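Local atomic coordinates of cleavage stimulation factor 77 (Encephalitozoon cuniculi, PDB entry 2UY1), a protein that probably takes part in cleavage and polyadenylation of nuclear pre-mRNA 3' ends, as a helical-repeat protein of the suppressor-of-forked family. Residues L356-F361 / E381-M386; V317-F322 / P351-L356; Y324-E329 / N341-G346. All blocks are in the same frame, centred on the assembly; numbering follows the deposited sequence.

Contact 1: L356-F361 / E381-M386; sequences LKEEFF and EKTSRM
The carboxylate of E358 reaches across to two residues of 381-386, one with each oxygen. OE1 accepts from the hydroxyl of T383 in a very short bond (OG1 to OE1, 2.5 Å), while OE2 faces R385 and forms a salt bridge with NH1 at 3.5 Å. The carboxylate meets the guanidinium at its edge, but the two planes stand 82° apart. E358 reaches this far because CG lies anti to the backbone N (chi1 179°) and the chain runs on extended, a length that suits glutamate to the place. M386 packs against E358 and F361: its SD lies 3.7 Å from E358 CA, and the chain bends at chi3 to bring CE to 3.9 Å from F361 CB. The contact joins helix 354-367 to helix 384-397 of the all-helical array; F361 also packs on helix 370-379, which lies between them in the chain. T383 is the N-cap of helix 384-397 and forms a capping box with M386: OG1 accepts from M386 N (3.2 Å), and T383 N donates weakly to SD. OG1 thus caps the helix and appears also to donate to E358, although that bond's shortness leaves its geometry uncertain. Further out, K357 NZ and E381 OE2 make a long salt bridge, 3.7 Å.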
ATOM      1  N   LEU B 356      14.700  -0.877 -11.286  1.00 22.16           N
ATOM      2  CA  LEU B 356      14.588  -0.621 -12.731  1.00 22.20           C
ATOM      3  C   LEU B 356      13.698  -1.703 -13.385  1.00 21.36           C
ATOM      4  O   LEU B 356      12.992  -1.443 -14.372  1.00 21.02           O
ATOM      5  CB  LEU B 356      16.021  -0.660 -13.311  1.00 22.72           C
ATOM      6  CG  LEU B 356      16.792  -0.060 -14.493  1.00 23.91           C
ATOM      7  CD1 LEU B 356      16.510   1.390 -14.849  1.00 23.17           C
ATOM      8  CD2 LEU B 356      18.240  -0.129 -14.064  1.00 23.71           C
ATOM      9  N   LYS B 357      13.844  -2.948 -12.916  1.00 19.77           N
ATOM     10  CA  LYS B 357      13.075  -4.061 -13.461  1.00 19.65           C
ATOM     11  C   LYS B 357      11.555  -3.833 -13.297  1.00 19.24           C
ATOM     12  O   LYS B 357      10.775  -3.918 -14.284  1.00 20.23           O
ATOM     13  CB  LYS B 357      13.513  -5.373 -12.834  1.00 20.77           C
ATOM     14  CG  LYS B 357      14.916  -5.839 -13.236  1.00 19.82           C
ATOM     15  CD  LYS B 357      15.276  -7.181 -12.526  1.00 20.17           C
ATOM     16  CE  LYS B 357      16.831  -7.428 -12.549  1.00 20.64           C
ATOM     17  NZ  LYS B 357      17.213  -8.323 -11.364  1.00 24.94           N
ATOM     18  N   GLU B 358      11.155  -3.465 -12.091  1.00 16.40           N
ATOM     19  CA  GLU B 358       9.761  -3.168 -11.767  1.00 16.86           C
ATOM     20  C   GLU B 358       9.218  -1.916 -12.418  1.00 17.85           C
ATOM     21  O   GLU B 358       8.095  -1.930 -12.915  1.00 16.36           O
ATOM     22  CB  GLU B 358       9.537  -3.123 -10.245  1.00 16.62           C
ATOM     23  CG  GLU B 358       8.080  -2.797  -9.803  1.00 17.09           C
ATOM     24  CD  GLU B 358       7.823  -3.015  -8.306  1.00 15.45           C
ATOM     25  OE1 GLU B 358       7.953  -4.160  -7.780  1.00 15.04           O
ATOM     26  OE2 GLU B 358       7.393  -2.044  -7.653  1.00 14.79           O
ATOM     27  N   GLU B 359      10.006  -0.829 -12.393  1.00 17.95           N
ATOM     28  CA  GLU B 359       9.570   0.431 -12.945  1.00 17.59           C
ATOM     29  C   GLU B 359       9.516   0.341 -14.440  1.00 17.41           C
ATOM     30  O   GLU B 359       8.688   0.998 -14.978  1.00 17.27           O
ATOM     31  CB  GLU B 359      10.479   1.608 -12.541  1.00 20.40           C
ATOM     32  CG  GLU B 359      10.417   2.055 -11.072  1.00 20.06           C
ATOM     33  CD  GLU B 359       9.067   2.644 -10.641  1.00 23.05           C
ATOM     34  OE1 GLU B 359       8.452   3.303 -11.480  1.00 21.76           O
ATOM     35  OE2 GLU B 359       8.619   2.447  -9.471  1.00 24.65           O
ATOM     36  N   PHE B 360      10.398  -0.454 -15.077  1.00 15.79           N
ATOM     37  CA  PHE B 360      10.373  -0.705 -16.543  1.00 14.72           C
ATOM     38  C   PHE B 360       9.129  -1.524 -16.908  1.00 15.27           C
ATOM     39  O   PHE B 360       8.468  -1.185 -17.842  1.00 17.12           O
ATOM     40  CB  PHE B 360      11.601  -1.526 -16.975  1.00 12.04           C
ATOM     41  CG  PHE B 360      11.848  -1.626 -18.488  1.00 16.97           C
ATOM     42  CD1 PHE B 360      11.110  -0.920 -19.408  1.00 18.69           C
ATOM     43  CD2 PHE B 360      12.916  -2.430 -18.967  1.00 17.67           C
ATOM     44  CE1 PHE B 360      11.358  -1.008 -20.768  1.00 13.78           C
ATOM     45  CE2 PHE B 360      13.162  -2.535 -20.305  1.00 17.22           C
ATOM     46  CZ  PHE B 360      12.379  -1.852 -21.216  1.00 15.11           C
ATOM     47  N   PHE B 361       8.876  -2.630 -16.219  1.00 13.98           N
ATOM     48  CA  PHE B 361       7.722  -3.431 -16.547  1.00 14.69           C
ATOM     49  C   PHE B 361       6.439  -2.668 -16.375  1.00 13.80           C
ATOM     50  O   PHE B 361       5.579  -2.729 -17.238  1.00 16.54           O
ATOM     51  CB  PHE B 361       7.703  -4.763 -15.799  1.00 13.24           C
ATOM     52  CG  PHE B 361       6.388  -5.507 -15.961  1.00 14.32           C
ATOM     53  CD1 PHE B 361       6.032  -6.056 -17.227  1.00 10.09           C
ATOM     54  CD2 PHE B 361       5.492  -5.595 -14.894  1.00 10.25           C
ATOM     55  CE1 PHE B 361       4.770  -6.701 -17.442  1.00 14.63           C
ATOM     56  CE2 PHE B 361       4.226  -6.265 -15.085  1.00 13.65           C
ATOM     57  CZ  PHE B 361       3.912  -6.826 -16.395  1.00  9.08           C
ATOM     58  N   GLU B 381      13.296 -11.477 -13.568  1.00 23.84           N
ATOM     59  CA  GLU B 381      12.877 -11.884 -12.260  1.00 24.57           C
ATOM     60  C   GLU B 381      11.873 -10.834 -11.770  1.00 23.14           C
ATOM     61  O   GLU B 381      11.891  -9.716 -12.259  1.00 23.32           O
ATOM     62  CB  GLU B 381      14.073 -11.915 -11.324  1.00 25.43           C
ATOM     63  CG  GLU B 381      15.299 -12.507 -11.961  1.00 31.43           C
ATOM     64  CD  GLU B 381      16.343 -12.837 -10.947  1.00 36.86           C
ATOM     65  OE1 GLU B 381      16.367 -14.001 -10.488  1.00 41.43           O
ATOM     66  OE2 GLU B 381      17.126 -11.945 -10.591  1.00 39.76           O
ATOM     67  N   LYS B 382      11.012 -11.207 -10.845  1.00 20.81           N
ATOM     68  CA  LYS B 382       9.798 -10.448 -10.556  1.00 20.57           C
ATOM     69  C   LYS B 382       9.540 -10.272  -9.081  1.00 19.97           C
ATOM     70  O   LYS B 382       9.801 -11.168  -8.257  1.00 20.78           O
ATOM     71  CB  LYS B 382       8.620 -11.155 -11.244  1.00 20.87           C
ATOM     72  CG  LYS B 382       8.938 -11.378 -12.720  1.00 22.05           C
ATOM     73  CD  LYS B 382       7.967 -12.127 -13.436  1.00 19.99           C
ATOM     74  CE  LYS B 382       8.421 -13.438 -13.758  1.00 17.83           C
ATOM     75  NZ  LYS B 382       9.153 -13.529 -14.995  1.00 21.62           N
ATOM     76  N   THR B 383       9.065  -9.080  -8.734  1.00 18.93           N
ATOM     77  CA  THR B 383       8.560  -8.793  -7.433  1.00 19.16           C
ATOM     78  C   THR B 383       7.105  -9.269  -7.411  1.00 18.86           C
ATOM     79  O   THR B 383       6.570  -9.527  -8.464  1.00 18.05           O
ATOM     80  CB  THR B 383       8.603  -7.239  -7.188  1.00 19.57           C
ATOM     81  OG1 THR B 383       7.848  -6.599  -8.230  1.00 16.13           O
ATOM     82  CG2 THR B 383      10.061  -6.706  -7.167  1.00 17.26           C
ATOM     83  N   SER B 384       6.497  -9.378  -6.219  1.00 19.26           N
ATOM     84  CA  SER B 384       5.072  -9.756  -6.104  1.00 19.58           C
ATOM     85  C   SER B 384       4.248  -8.725  -6.817  1.00 18.76           C
ATOM     86  O   SER B 384       3.246  -9.087  -7.363  1.00 18.34           O
ATOM     87  CB  SER B 384       4.491  -9.765  -4.682  1.00 17.81           C
ATOM     88  OG  SER B 384       5.236 -10.539  -3.795  1.00 23.71           O
ATOM     89  N   ARG B 385       4.639  -7.449  -6.756  1.00 17.44           N
ATOM     90  CA  ARG B 385       3.857  -6.399  -7.370  1.00 16.36           C
ATOM     91  C   ARG B 385       3.850  -6.549  -8.904  1.00 17.27           C
ATOM     92  O   ARG B 385       2.835  -6.332  -9.480  1.00 17.87           O
ATOM     93  CB  ARG B 385       4.319  -5.013  -6.988  1.00 19.47           C
ATOM     94  CG  ARG B 385       3.350  -3.935  -7.458  1.00 21.17           C
ATOM     95  CD  ARG B 385       4.046  -2.595  -7.605  1.00 29.53           C
ATOM     96  NE  ARG B 385       3.076  -1.514  -7.527  1.00 33.38           N
ATOM     97  CZ  ARG B 385       3.378  -0.231  -7.360  1.00 39.52           C
ATOM     98  NH1 ARG B 385       4.654   0.153  -7.245  1.00 40.68           N
ATOM     99  NH2 ARG B 385       2.388   0.667  -7.303  1.00 41.62           N
ATOM    100  N   MET B 386       4.956  -6.970  -9.520  1.00 16.06           N
ATOM    101  CA  MET B 386       5.065  -7.207 -10.962  1.00 16.64           C
ATOM    102  C   MET B 386       4.167  -8.397 -11.297  1.00 15.22           C
ATOM    103  O   MET B 386       3.317  -8.278 -12.137  1.00 14.39           O
ATOM    104  CB  MET B 386       6.526  -7.519 -11.368  1.00 15.48           C
ATOM    105  CG  MET B 386       7.441  -6.279 -11.440  1.00 17.20           C
ATOM    106  SD  MET B 386       9.205  -6.794 -11.500  1.00 19.91           S
ATOM    107  CE  MET B 386       9.241  -7.272 -13.270  1.00 15.61           C
TER

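Contact 2: V317-F322 / P351-L356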
ATOM      1  N   VAL B 317      26.308   6.370 -13.466  1.00 36.61           N
ATOM      2  CA  VAL B 317      25.063   7.039 -13.137  1.00 34.09           C
ATOM      3  C   VAL B 317      24.125   5.932 -12.699  1.00 31.58           C
ATOM      4  O   VAL B 317      24.083   4.884 -13.340  1.00 30.97           O
ATOM      5  CB  VAL B 317      24.468   7.951 -14.307  1.00 34.88           C
ATOM      6  CG1 VAL B 317      25.586   8.690 -15.048  1.00 35.06           C
ATOM      7  CG2 VAL B 317      23.586   7.167 -15.319  1.00 32.93           C
ATOM      8  N   GLY B 318      23.413   6.164 -11.597  1.00 29.51           N
ATOM      9  CA  GLY B 318      22.560   5.131 -10.968  1.00 25.57           C
ATOM     10  C   GLY B 318      21.360   4.726 -11.807  1.00 24.38           C
ATOM     11  O   GLY B 318      21.068   5.352 -12.843  1.00 22.94           O
ATOM     12  N   PRO B 319      20.625   3.705 -11.334  1.00 22.87           N
ATOM     13  CA  PRO B 319      19.348   3.256 -11.921  1.00 21.89           C
ATOM     14  C   PRO B 319      18.328   4.391 -12.085  1.00 19.12           C
ATOM     15  O   PRO B 319      17.682   4.496 -13.121  1.00 19.10           O
ATOM     16  CB  PRO B 319      18.837   2.223 -10.897  1.00 21.94           C
ATOM     17  CG  PRO B 319      20.080   1.717 -10.239  1.00 24.04           C
ATOM     18  CD  PRO B 319      20.969   2.936 -10.118  1.00 22.69           C
ATOM     19  N   HIS B 320      18.192   5.256 -11.096  1.00 18.62           N
ATOM     20  CA  HIS B 320      17.184   6.318 -11.142  1.00 17.59           C
ATOM     21  C   HIS B 320      17.318   7.277 -12.314  1.00 18.42           C
ATOM     22  O   HIS B 320      16.347   7.902 -12.707  1.00 17.69           O
ATOM     23  CB  HIS B 320      17.292   7.172  -9.870  1.00 19.61           C
ATOM     24  CG  HIS B 320      16.805   6.480  -8.640  1.00 18.99           C
ATOM     25  ND1 HIS B 320      17.442   5.691  -7.744  1.00 24.53           N
ATOM     26  CD2 HIS B 320      15.490   6.537  -8.236  1.00 21.58           C
ATOM     27  CE1 HIS B 320      16.515   5.309  -6.807  1.00 19.44           C
ATOM     28  NE2 HIS B 320      15.348   5.849  -7.115  1.00 20.21           N
ATOM     29  N   VAL B 321      18.549   7.485 -12.784  1.00 17.27           N
ATOM     30  CA  VAL B 321      18.847   8.561 -13.727  1.00 18.39           C
ATOM     31  C   VAL B 321      18.357   8.091 -15.073  1.00 17.94           C
ATOM     32  O   VAL B 321      17.829   8.861 -15.826  1.00 17.74           O
ATOM     33  CB  VAL B 321      20.416   8.926 -13.740  1.00 17.79           C
ATOM     34  CG1 VAL B 321      20.788   9.953 -14.878  1.00 18.74           C
ATOM     35  CG2 VAL B 321      20.795   9.502 -12.430  1.00 17.50           C
ATOM     36  N   PHE B 322      18.448   6.787 -15.298  1.00 19.00           N
ATOM     37  CA  PHE B 322      17.922   6.168 -16.516  1.00 20.04           C
ATOM     38  C   PHE B 322      16.408   6.184 -16.534  1.00 20.46           C
ATOM     39  O   PHE B 322      15.837   6.390 -17.570  1.00 21.78           O
ATOM     40  CB  PHE B 322      18.352   4.699 -16.601  1.00 21.33           C
ATOM     41  CG  PHE B 322      19.844   4.481 -16.820  1.00 21.98           C
ATOM     42  CD1 PHE B 322      20.376   4.478 -18.097  1.00 25.67           C
ATOM     43  CD2 PHE B 322      20.692   4.260 -15.732  1.00 25.52           C
ATOM     44  CE1 PHE B 322      21.749   4.251 -18.309  1.00 23.71           C
ATOM     45  CE2 PHE B 322      22.069   4.021 -15.925  1.00 26.38           C
ATOM     46  CZ  PHE B 322      22.586   3.994 -17.227  1.00 24.77           C
ATOM     47  N   PRO B 351      22.165  -4.778 -13.732  1.00 29.73           N
ATOM     48  CA  PRO B 351      21.474  -6.012 -14.107  1.00 29.43           C
ATOM     49  C   PRO B 351      20.692  -6.583 -12.935  1.00 28.34           C
ATOM     50  O   PRO B 351      19.779  -7.380 -13.155  1.00 29.16           O
ATOM     51  CB  PRO B 351      22.615  -6.983 -14.476  1.00 29.12           C
ATOM     52  CG  PRO B 351      23.845  -6.407 -13.965  1.00 28.42           C
ATOM     53  CD  PRO B 351      23.626  -4.979 -13.601  1.00 30.24           C
ATOM     54  N   ASP B 352      21.094  -6.179 -11.724  1.00 27.67           N
ATOM     55  CA  ASP B 352      20.524  -6.579 -10.449  1.00 27.71           C
ATOM     56  C   ASP B 352      19.648  -5.492  -9.804  1.00 25.52           C
ATOM     57  O   ASP B 352      19.429  -5.545  -8.613  1.00 25.86           O
ATOM     58  CB  ASP B 352      21.645  -6.923  -9.433  1.00 28.60           C
ATOM     59  CG  ASP B 352      22.472  -8.159  -9.840  1.00 33.69           C
ATOM     60  OD1 ASP B 352      21.893  -9.139 -10.390  1.00 37.39           O
ATOM     61  OD2 ASP B 352      23.708  -8.147  -9.607  1.00 36.53           O
ATOM     62  N   SER B 353      19.178  -4.501 -10.552  1.00 24.15           N
ATOM     63  CA  SER B 353      18.369  -3.433  -9.953  1.00 21.83           C
ATOM     64  C   SER B 353      16.865  -3.808 -10.025  1.00 21.41           C
ATOM     65  O   SER B 353      16.276  -3.697 -11.062  1.00 20.82           O
ATOM     66  CB  SER B 353      18.576  -2.109 -10.712  1.00 22.87           C
ATOM     67  OG  SER B 353      17.742  -1.057 -10.175  1.00 19.23           O
ATOM     68  N   THR B 354      16.274  -4.211  -8.918  1.00 19.91           N
ATOM     69  CA  THR B 354      14.843  -4.545  -8.866  1.00 20.76           C
ATOM     70  C   THR B 354      13.954  -3.294  -9.185  1.00 20.37           C
ATOM     71  O   THR B 354      12.917  -3.354  -9.906  1.00 18.30           O
ATOM     72  CB  THR B 354      14.557  -5.115  -7.502  1.00 21.69           C
ATOM     73  OG1 THR B 354      15.156  -6.428  -7.405  1.00 24.29           O
ATOM     74  CG2 THR B 354      12.991  -5.119  -7.186  1.00 21.88           C
ATOM     75  N   LEU B 355      14.400  -2.153  -8.679  1.00 20.46           N
ATOM     76  CA  LEU B 355      13.806  -0.862  -9.046  1.00 21.11           C
ATOM     77  C   LEU B 355      13.637  -0.697 -10.520  1.00 20.72           C
ATOM     78  O   LEU B 355      12.580  -0.351 -10.990  1.00 23.04           O
ATOM     79  CB  LEU B 355      14.702   0.287  -8.579  1.00 21.75           C
ATOM     80  CG  LEU B 355      14.155   1.673  -8.938  1.00 24.03           C
ATOM     81  CD1 LEU B 355      12.780   1.950  -8.224  1.00 19.90           C
ATOM     82  CD2 LEU B 355      15.238   2.668  -8.559  1.00 26.97           C
ATOM     83  N   LEU B 356      14.700  -0.877 -11.286  1.00 22.16           N
ATOM     84  CA  LEU B 356      14.588  -0.621 -12.731  1.00 22.20           C
ATOM     85  C   LEU B 356      13.698  -1.703 -13.385  1.00 21.36           C
ATOM     86  O   LEU B 356      12.992  -1.443 -14.372  1.00 21.02           O
ATOM     87  CB  LEU B 356      16.021  -0.660 -13.311  1.00 22.72           C
ATOM     88  CG  LEU B 356      16.792  -0.060 -14.493  1.00 23.91           C
ATOM     89  CD1 LEU B 356      16.510   1.390 -14.849  1.00 23.17           C
ATOM     90  CD2 LEU B 356      18.240  -0.129 -14.064  1.00 23.71           C
TER
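P319 presents its ring to S353, the N-cap of helix 354-367, and to L356 in its first turn, and its atoms can be followed outward from CB. CB lies 3.5 Å from S353 OG and 4.0 Å from L356 CD2, with the L355 methyl CD2 slightly farther off. CG, the tip of the ring, rests against S353 alone, close to OG and more loosely against CB. A proline suits the first turn of helix 319-333, where no amide hydrogen is required by the helical pattern, and its compact ring packs directly on S353 and L356. The contact joins the N-terminal ends of two helices that are not neighbours in sequence: helix 337-349 runs between them in the chain, as is natural in a superhelical array of antiparallel helix pairs, where every second helix runs the same way. The OG of S353, anti to the backbone N (chi1 177°), turns back to accept from L356 N at 3.2 Å, with an N-H...O angle of 158°; the same oxygen thus serves the cap while P319 packs against it. L355 sends CD2 over one face of the H320 ring in a CH-pi contact, 3.6 Å from the ring centroid and 19° off the normal. The imidazole is also held through NE2, which is hydrogen-bonded to D450. Deeper in, L356 splits its branches between CD1, 3.7 Å from P319 O and also near F322 CB, and CD2, the branch already met at P319 CB, which also approaches P319 CA.

Contact 3: Y324-E329 / N341-G346; sequences YCAFIE and NIFSSG
Helices 319-333 and 337-349 form an antiparallel helical hairpin, the kind of element that TPR-like arrays such as this family's are built from. Over the segments 324-329 and 341-346 their axes come within 8.8 Å at an angle of 173°, a close approach with which the small A326 at the interface is consistent. Its CB sits over one face of the F343 ring in a CH-pi contact, 4.0 Å from the centroid and 27° off the normal. F327 meets the same ring at its edge, CE1 lying 3.8 Å from F343 CZ. Beyond the hairpin, F343 also meets F360 of helix 354-367 with nearly parallel planes, so a flat aromatic ring here serves two helices. I342 fills the other part of the interface. Its CB lies 4.0 Å from A326 CB, CG2 packs at 4.0 Å from C325 CB, and the longer branch, extended at chi2 (175°), carries CD1 to 3.7 Å from E329 CG. A beta-branched isoleucine can thus touch three residues of the partner helix from one position. E329 contributes only its aliphatic part to this contact; its chain bends at chi2, and its carboxylate pairs with R306 in a salt bridge. The two segments therefore meet mainly through methyl, methylene and aromatic groups, with the I342 methyls also lying against backbone C325 O and A326 N. As no polar bond links them, fit of shape, rather than directional bonding, should govern how closely they pack.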
ATOM      1  N   TYR B 324      14.443   8.212 -14.756  1.00 19.09           N
ATOM      2  CA  TYR B 324      14.051   9.604 -14.958  1.00 19.51           C
ATOM      3  C   TYR B 324      14.122  10.048 -16.422  1.00 20.49           C
ATOM      4  O   TYR B 324      13.201  10.703 -16.918  1.00 20.99           O
ATOM      5  CB  TYR B 324      14.907  10.484 -14.075  1.00 20.21           C
ATOM      6  CG  TYR B 324      14.874  11.910 -14.468  1.00 19.48           C
ATOM      7  CD1 TYR B 324      13.848  12.768 -14.031  1.00 15.00           C
ATOM      8  CD2 TYR B 324      15.873  12.416 -15.305  1.00 22.04           C
ATOM      9  CE1 TYR B 324      13.845  14.072 -14.444  1.00 20.67           C
ATOM     10  CE2 TYR B 324      15.879  13.705 -15.717  1.00 19.01           C
ATOM     11  CZ  TYR B 324      14.893  14.535 -15.285  1.00 22.30           C
ATOM     12  OH  TYR B 324      14.952  15.842 -15.716  1.00 21.02           O
ATOM     13  N   CYS B 325      15.206   9.716 -17.128  1.00 21.38           N
ATOM     14  CA  CYS B 325      15.344  10.128 -18.564  1.00 22.03           C
ATOM     15  C   CYS B 325      14.335   9.468 -19.458  1.00 20.53           C
ATOM     16  O   CYS B 325      13.952  10.044 -20.497  1.00 20.90           O
ATOM     17  CB  CYS B 325      16.731   9.800 -19.142  1.00 21.56           C
ATOM     18  SG  CYS B 325      18.017  10.903 -18.478  1.00 31.39           S
ATOM     19  N   ALA B 326      13.994   8.215 -19.140  1.00 18.70           N
ATOM     20  CA  ALA B 326      12.990   7.485 -19.947  1.00 19.15           C
ATOM     21  C   ALA B 326      11.605   8.148 -19.805  1.00 18.78           C
ATOM     22  O   ALA B 326      10.823   8.325 -20.793  1.00 19.84           O
ATOM     23  CB  ALA B 326      12.957   6.022 -19.553  1.00 17.70           C
ATOM     24  N   PHE B 327      11.317   8.562 -18.574  1.00 17.78           N
ATOM     25  CA  PHE B 327      10.070   9.251 -18.290  1.00 17.75           C
ATOM     26  C   PHE B 327      10.050  10.647 -18.926  1.00 16.26           C
ATOM     27  O   PHE B 327       9.054  11.091 -19.374  1.00 14.25           O
ATOM     28  CB  PHE B 327       9.863   9.453 -16.808  1.00 17.58           C
ATOM     29  CG  PHE B 327       9.491   8.213 -16.004  1.00 17.77           C
ATOM     30  CD1 PHE B 327       9.017   7.034 -16.582  1.00 18.88           C
ATOM     31  CD2 PHE B 327       9.516   8.311 -14.597  1.00 19.36           C
ATOM     32  CE1 PHE B 327       8.631   5.948 -15.788  1.00 16.89           C
ATOM     33  CE2 PHE B 327       9.136   7.207 -13.783  1.00 19.34           C
ATOM     34  CZ  PHE B 327       8.730   6.020 -14.381  1.00 17.13           C
ATOM     35  N   ILE B 328      11.113  11.419 -18.838  1.00 17.57           N
ATOM     36  CA  ILE B 328      11.080  12.675 -19.605  1.00 18.11           C
ATOM     37  C   ILE B 328      10.840  12.417 -21.117  1.00 16.20           C
ATOM     38  O   ILE B 328      10.175  13.206 -21.751  1.00 17.06           O
ATOM     39  CB  ILE B 328      12.401  13.420 -19.541  1.00 17.63           C
ATOM     40  CG1 ILE B 328      12.761  13.852 -18.104  1.00 17.91           C
ATOM     41  CG2 ILE B 328      12.382  14.553 -20.560  1.00 18.29           C
ATOM     42  CD1 ILE B 328      11.711  14.640 -17.384  1.00 13.72           C
ATOM     43  N   GLU B 329      11.423  11.365 -21.667  1.00 15.36           N
ATOM     44  CA  GLU B 329      11.424  11.219 -23.092  1.00 18.96           C
ATOM     45  C   GLU B 329      10.036  10.820 -23.449  1.00 19.42           C
ATOM     46  O   GLU B 329       9.490  11.344 -24.377  1.00 20.70           O
ATOM     47  CB  GLU B 329      12.442  10.204 -23.622  1.00 18.12           C
ATOM     48  CG  GLU B 329      13.867  10.709 -23.617  1.00 22.74           C
ATOM     49  CD  GLU B 329      14.212  11.676 -24.797  1.00 26.35           C
ATOM     50  OE1 GLU B 329      13.419  11.895 -25.741  1.00 25.47           O
ATOM     51  OE2 GLU B 329      15.343  12.202 -24.770  1.00 30.82           O
ATOM     52  N   ASN B 341      14.441   1.952 -24.856  1.00 26.10           N
ATOM     53  CA  ASN B 341      15.872   1.865 -25.028  1.00 25.41           C
ATOM     54  C   ASN B 341      16.641   2.430 -23.866  1.00 24.28           C
ATOM     55  O   ASN B 341      17.609   1.844 -23.483  1.00 22.37           O
ATOM     56  CB  ASN B 341      16.305   2.374 -26.416  1.00 27.02           C
ATOM     57  CG  ASN B 341      15.738   1.480 -27.524  1.00 29.07           C
ATOM     58  OD1 ASN B 341      16.465   0.797 -28.207  1.00 34.30           O
ATOM     59  ND2 ASN B 341      14.422   1.420 -27.630  1.00 35.29           N
ATOM     60  N   ILE B 342      16.157   3.509 -23.257  1.00 22.72           N
ATOM     61  CA  ILE B 342      16.825   4.052 -22.058  1.00 23.11           C
ATOM     62  C   ILE B 342      16.710   3.109 -20.858  1.00 23.00           C
ATOM     63  O   ILE B 342      17.689   2.868 -20.146  1.00 24.28           O
ATOM     64  CB  ILE B 342      16.292   5.478 -21.738  1.00 21.22           C
ATOM     65  CG1 ILE B 342      16.494   6.382 -22.947  1.00 22.81           C
ATOM     66  CG2 ILE B 342      16.901   6.000 -20.476  1.00 26.09           C
ATOM     67  CD1 ILE B 342      15.925   7.756 -22.854  1.00 20.12           C
ATOM     68  N   PHE B 343      15.515   2.546 -20.647  1.00 23.13           N
ATOM     69  CA  PHE B 343      15.305   1.537 -19.576  1.00 21.67           C
ATOM     70  C   PHE B 343      16.191   0.294 -19.815  1.00 21.81           C
ATOM     71  O   PHE B 343      16.775  -0.240 -18.869  1.00 21.14           O
ATOM     72  CB  PHE B 343      13.856   1.051 -19.576  1.00 20.59           C
ATOM     73  CG  PHE B 343      12.888   1.850 -18.722  1.00 18.53           C
ATOM     74  CD1 PHE B 343      11.814   2.477 -19.319  1.00 16.45           C
ATOM     75  CD2 PHE B 343      12.959   1.832 -17.323  1.00 16.71           C
ATOM     76  CE1 PHE B 343      10.900   3.207 -18.546  1.00 14.37           C
ATOM     77  CE2 PHE B 343      12.014   2.543 -16.531  1.00 12.69           C
ATOM     78  CZ  PHE B 343      10.988   3.244 -17.156  1.00 17.38           C
ATOM     79  N   SER B 344      16.239  -0.165 -21.072  1.00 23.14           N
ATOM     80  CA  SER B 344      17.028  -1.336 -21.506  1.00 24.92           C
ATOM     81  C   SER B 344      18.527  -1.113 -21.243  1.00 25.47           C
ATOM     82  O   SER B 344      19.148  -1.945 -20.573  1.00 28.30           O
ATOM     83  CB  SER B 344      16.777  -1.640 -22.997  1.00 25.90           C
ATOM     84  OG  SER B 344      15.429  -2.064 -23.256  1.00 27.77           O
ATOM     85  N   SER B 345      19.089  -0.002 -21.726  1.00 25.52           N
ATOM     86  CA  SER B 345      20.481   0.451 -21.368  1.00 24.99           C
ATOM     87  C   SER B 345      20.762   0.439 -19.911  1.00 24.79           C
ATOM     88  O   SER B 345      21.791  -0.058 -19.476  1.00 24.70           O
ATOM     89  CB  SER B 345      20.686   1.881 -21.775  1.00 24.65           C
ATOM     90  OG  SER B 345      20.541   1.961 -23.152  1.00 26.65           O
ATOM     91  N   GLY B 346      19.860   1.032 -19.138  1.00 25.16           N
ATOM     92  CA  GLY B 346      20.020   1.082 -17.716  1.00 25.90           C
ATOM     93  C   GLY B 346      20.048  -0.259 -17.060  1.00 26.19           C
ATOM     94  O   GLY B 346      20.707  -0.417 -16.076  1.00 26.43           O
TER

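In the fold
The three contacts link helices 319-333, 337-349, 354-367 and 384-397 and lie on the same side of the chain's centre. Contact 3 lies within the loop closed by contact 2, and both use helix 319-333; contacts 1 and 2 share helix 354-367 and its residue L356. Contacts 1 and 3 are largely buried, contact 2 only partly. Contact 3, between paired helices, has no polar bond between its segments. Contact 2 brings together two helix starts and contact 1 one, with capping side chains bringing polar atoms in; only contact 1 adds charged pairs, each between a buried residue of helix 354-367 and an exposed one of 381-386. F360 against F343, and F322 against G346, bring the neighbouring contacts into touch.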